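Local structure of formate oxidase (5ZU2) at residues A66-M71 with I80-T85. The protein is a flavoprotein of the GMC oxidoreductase family that binds FAD and probably oxidises formate. The protein carries 1 engineered substitution. Sequence-based numbering, arbitrary orientation.
Sequences AYKTTM and IEKPNT. With FAD (flavin-adenine dinucleotide), chain D.
Two groups meet at the hydroxyl oxygen of Thr69: the amide of Asn84 donates to it from beyond the corner at Lys82, ND2 to OG1 3.0 Å, while the hydroxyl itself leans back weakly on Lys68 O. OG1 lies close to the amide plane and the N-H...O angle is 152°, so the bond is reasonably direct; a short, flat carboxamide suits a reach along the sheet face. That reach follows from CG standing anti to the backbone N of Asn84 (chi1 -172°).

Backbone pairing frames this link. Thr69 and Glu81 exchange two bonds, Thr69 N to Glu81 O at 2.8 Å and Glu81 N to Thr69 O at 2.7 Å. Farther along, Asn84 N gives Tyr67 O a bond of 2.7 Å, whereas the return bond from Tyr67 N is weak. Between these pairs the register slips by one, a beta bulge with its extra residue on the 80-85 side.

There Lys82 crosses Lys68 at a slant, CD 3.8 Å from Lys68 CG. Its long, flexible chain then bends (chi4 70°) so that NZ donates a hydrogen bond of 2.6 Å to Ala66 O, in the carbonyl plane. Pro83, a residue that accommodates the cis peptide before it, packs CB against Ala66 CB at 3.7 Å. On the Thr69 side, bendable Met71 lays CG 3.7 Å from Glu81 CG, the glutamate's apolar stem; the carboxylate turns to Arg79 and His407.

Tyr67 reaches Glu270, an FAD-binding residue, and Thr85 O lies beside the flavin C8M: a bulged antiparallel beta hairpin leading into the FAD pocket.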
loop_
_atom_site.group_PDB
_atom_site.type_symbol
_atom_site.label_atom_id
_atom_site.label_comp_id
_atom_site.label_asym_id
_atom_site.label_seq_id
_atom_site.Cartn_x
_atom_site.Cartn_y
_atom_site.Cartn_z
ATOM N N ALA A 66 12.436 -7.656 0.975
ATOM C CA ALA A 66 12.545 -8.456 2.195
ATOM C C ALA A 66 13.253 -7.692 3.322
ATOM O O ALA A 66 14.190 -8.198 3.945
ATOM C CB ALA A 66 13.266 -9.777 1.902
ATOM N N TYR A 67 12.800 -6.462 3.584
ATOM C CA TYR A 67 13.416 -5.649 4.628
ATOM C C TYR A 67 13.205 -6.260 6.007
ATOM O O TYR A 67 12.149 -6.824 6.302
ATOM C CB TYR A 67 12.836 -4.226 4.638
ATOM C CG TYR A 67 13.138 -3.423 3.399
ATOM C CD1 TYR A 67 14.445 -3.181 3.012
ATOM C CD2 TYR A 67 12.122 -2.886 2.633
ATOM C CE1 TYR A 67 14.736 -2.446 1.869
ATOM C CE2 TYR A 67 12.397 -2.144 1.496
ATOM C CZ TYR A 67 13.705 -1.926 1.122
ATOM O OH TYR A 67 13.987 -1.201 -0.010
ATOM N N LYS A 68 14.207 -6.116 6.863
ATOM C CA LYS A 68 13.973 -6.221 8.295
ATOM C C LYS A 68 13.262 -4.959 8.761
ATOM O O LYS A 68 13.590 -3.858 8.312
ATOM C CB LYS A 68 15.292 -6.372 9.055
ATOM C CG LYS A 68 16.052 -7.663 8.777
ATOM C CD LYS A 68 17.349 -7.668 9.549
ATOM C CE LYS A 68 18.001 -9.036 9.503
ATOM N NZ LYS A 68 19.344 -8.947 10.122
ATOM N N THR A 69 12.275 -5.119 9.644
ATOM C CA THR A 69 11.536 -3.974 10.153
ATOM C C THR A 69 11.110 -4.218 11.591
ATOM O O THR A 69 10.582 -5.288 11.901
ATOM C CB THR A 69 10.306 -3.698 9.279
ATOM O OG1 THR A 69 10.739 -3.231 7.995
ATOM C CG2 THR A 69 9.431 -2.653 9.919
ATOM N N THR A 70 11.316 -3.217 12.451
ATOM C CA THR A 70 10.753 -3.218 13.805
ATOM C C THR A 70 9.261 -2.894 13.717
ATOM O O THR A 70 8.887 -1.796 13.282
ATOM C CB THR A 70 11.442 -2.187 14.714
ATOM O OG1 THR A 70 12.830 -2.487 14.880
ATOM C CG2 THR A 70 10.799 -2.171 16.072
ATOM N N MET A 71 8.413 -3.843 14.132
ATOM C CA MET A 71 6.960 -3.686 14.053
ATOM C C MET A 71 6.423 -2.836 15.190
ATOM O O MET A 71 5.564 -1.976 14.977
ATOM C CB MET A 71 6.270 -5.053 14.077
ATOM C CG MET A 71 6.629 -5.965 12.914
ATOM S SD MET A 71 5.862 -5.488 11.331
ATOM C CE MET A 71 7.311 -5.387 10.332
ATOM N N ILE A 80 11.003 -7.330 15.897
ATOM C CA ILE A 80 11.525 -7.018 14.577
ATOM C C ILE A 80 11.244 -8.212 13.676
ATOM O O ILE A 80 11.247 -9.358 14.134
ATOM C CB ILE A 80 13.024 -6.671 14.661
ATOM C CG1 ILE A 80 13.558 -6.252 13.290
ATOM C CG2 ILE A 80 13.812 -7.820 15.319
ATOM C CD1 ILE A 80 14.973 -5.663 13.344
ATOM N N GLU A 81 10.955 -7.947 12.398
ATOM C CA GLU A 81 10.515 -9.004 11.493
ATOM C C GLU A 81 11.213 -8.927 10.143
ATOM O O GLU A 81 11.682 -7.872 9.708
ATOM C CB GLU A 81 8.998 -8.950 11.250
ATOM C CG GLU A 81 8.171 -9.267 12.468
ATOM C CD GLU A 81 8.139 -10.764 12.787
ATOM O OE1 GLU A 81 8.568 -11.579 11.941
ATOM O OE2 GLU A 81 7.658 -11.132 13.873
ATOM N N LYS A 82 11.204 -10.063 9.444
ATOM C CA LYS A 82 11.718 -10.133 8.104
ATOM C C LYS A 82 10.979 -11.292 7.451
ATOM O O LYS A 82 10.893 -12.365 8.057
ATOM C CB LYS A 82 13.230 -10.363 8.043
ATOM C CG LYS A 82 13.797 -10.450 6.624
ATOM C CD LYS A 82 15.276 -10.755 6.652
ATOM C CE LYS A 82 15.818 -11.248 5.321
ATOM N NZ LYS A 82 15.863 -10.210 4.270
ATOM N N PRO A 83 10.420 -11.113 6.246
ATOM C CA PRO A 83 10.463 -9.910 5.416
ATOM C C PRO A 83 9.318 -8.933 5.639
ATOM O O PRO A 83 8.184 -9.377 5.797
ATOM C CB PRO A 83 10.355 -10.480 4.000
ATOM C CG PRO A 83 9.423 -11.649 4.172
ATOM C CD PRO A 83 9.701 -12.207 5.565
ATOM N N ASN A 84 9.616 -7.630 5.614
ATOM C CA ASN A 84 8.611 -6.594 5.382
ATOM C C ASN A 84 8.598 -6.319 3.880
ATOM O O ASN A 84 9.525 -5.701 3.346
ATOM C CB ASN A 84 8.926 -5.329 6.175
ATOM C CG ASN A 84 7.805 -4.301 6.106
ATOM O OD1 ASN A 84 6.678 -4.612 5.720
ATOM N ND2 ASN A 84 8.103 -3.081 6.513
ATOM N N THR A 85 7.565 -6.801 3.195
ATOM C CA THR A 85 7.624 -7.000 1.749
ATOM C C THR A 85 7.430 -5.692 0.988
ATOM O O THR A 85 6.604 -4.864 1.357
ATOM C CB THR A 85 6.573 -8.029 1.358
ATOM O OG1 THR A 85 6.961 -9.298 1.901
ATOM C CG2 THR A 85 6.374 -8.135 -0.170
HETATM P PA FAD D . 6.878 1.197 -4.848
HETATM O O1A FAD D . 7.379 0.216 -3.886
HETATM O O2A FAD D . 5.687 0.728 -5.671
HETATM O O5B FAD D . 8.040 1.669 -5.889
HETATM C C5B FAD D . 9.407 1.882 -5.467
HETATM C C4B FAD D . 10.301 1.435 -6.600
HETATM O O4B FAD D . 11.640 1.956 -6.415
HETATM C C3B FAD D . 10.443 -0.080 -6.765
HETATM O O3B FAD D . 10.367 -0.477 -8.130
HETATM C C2B FAD D . 11.844 -0.354 -6.219
HETATM O O2B FAD D . 12.461 -1.524 -6.767
HETATM C C1B FAD D . 12.567 0.921 -6.638
HETATM N N9A FAD D . 13.765 1.191 -5.850
HETATM C C8A FAD D . 13.811 1.310 -4.489
HETATM N N7A FAD D . 15.007 1.554 -4.014
HETATM C C5A FAD D . 15.814 1.566 -5.137
HETATM C C6A FAD D . 17.198 1.765 -5.303
HETATM N N6A FAD D . 18.039 1.986 -4.286
HETATM N N1A FAD D . 17.690 1.738 -6.566
HETATM C C2A FAD D . 16.846 1.513 -7.575
HETATM N N3A FAD D . 15.526 1.303 -7.539
HETATM C C4A FAD D . 15.066 1.339 -6.280
HETATM N N1 FAD D . -2.195 -1.299 -1.583
HETATM C C2 FAD D . -3.532 -1.340 -1.857
HETATM O O2 FAD D . -4.168 -0.311 -2.129
HETATM N N3 FAD D . -4.207 -2.569 -1.835
HETATM C C4 FAD D . -3.643 -3.811 -1.545
HETATM O O4 FAD D . -4.340 -4.830 -1.541
HETATM C C4X FAD D . -2.213 -3.744 -1.261
HETATM N N5 FAD D . -1.589 -4.862 -0.971
HETATM C C5X FAD D . -0.235 -4.800 -0.702
HETATM C C6 FAD D . 0.443 -5.991 -0.421
HETATM C C7 FAD D . 1.808 -5.996 -0.159
HETATM C C7M FAD D . 2.501 -7.303 0.152
HETATM C C8 FAD D . 2.518 -4.780 -0.188
HETATM C C8M FAD D . 3.994 -4.744 0.086
HETATM C C9 FAD D . 1.847 -3.591 -0.483
HETATM C C9A FAD D . 0.479 -3.589 -0.739
HETATM N N10 FAD D . -0.234 -2.409 -1.063
HETATM C C10 FAD D . -1.579 -2.447 -1.315
HETATM C "C1'" FAD D . 0.421 -1.101 -1.046
HETATM C "C2'" FAD D . 0.791 -0.560 -2.414
HETATM O "O2'" FAD D . 1.192 -1.624 -3.273
HETATM C "C3'" FAD D . 1.961 0.407 -2.231
HETATM O "O3'" FAD D . 1.689 1.324 -1.175
HETATM C "C4'" FAD D . 2.373 1.198 -3.469
HETATM O "O4'" FAD D . 2.592 0.279 -4.544
HETATM C "C5'" FAD D . 3.581 2.051 -3.148
HETATM O "O5'" FAD D . 4.009 2.725 -4.347
HETATM P P FAD D . 5.327 3.573 -4.387
HETATM O O1P FAD D . 5.449 4.012 -5.847
HETATM O O2P FAD D . 5.249 4.579 -3.277
HETATM O O3P FAD D . 6.475 2.525 -4.082
#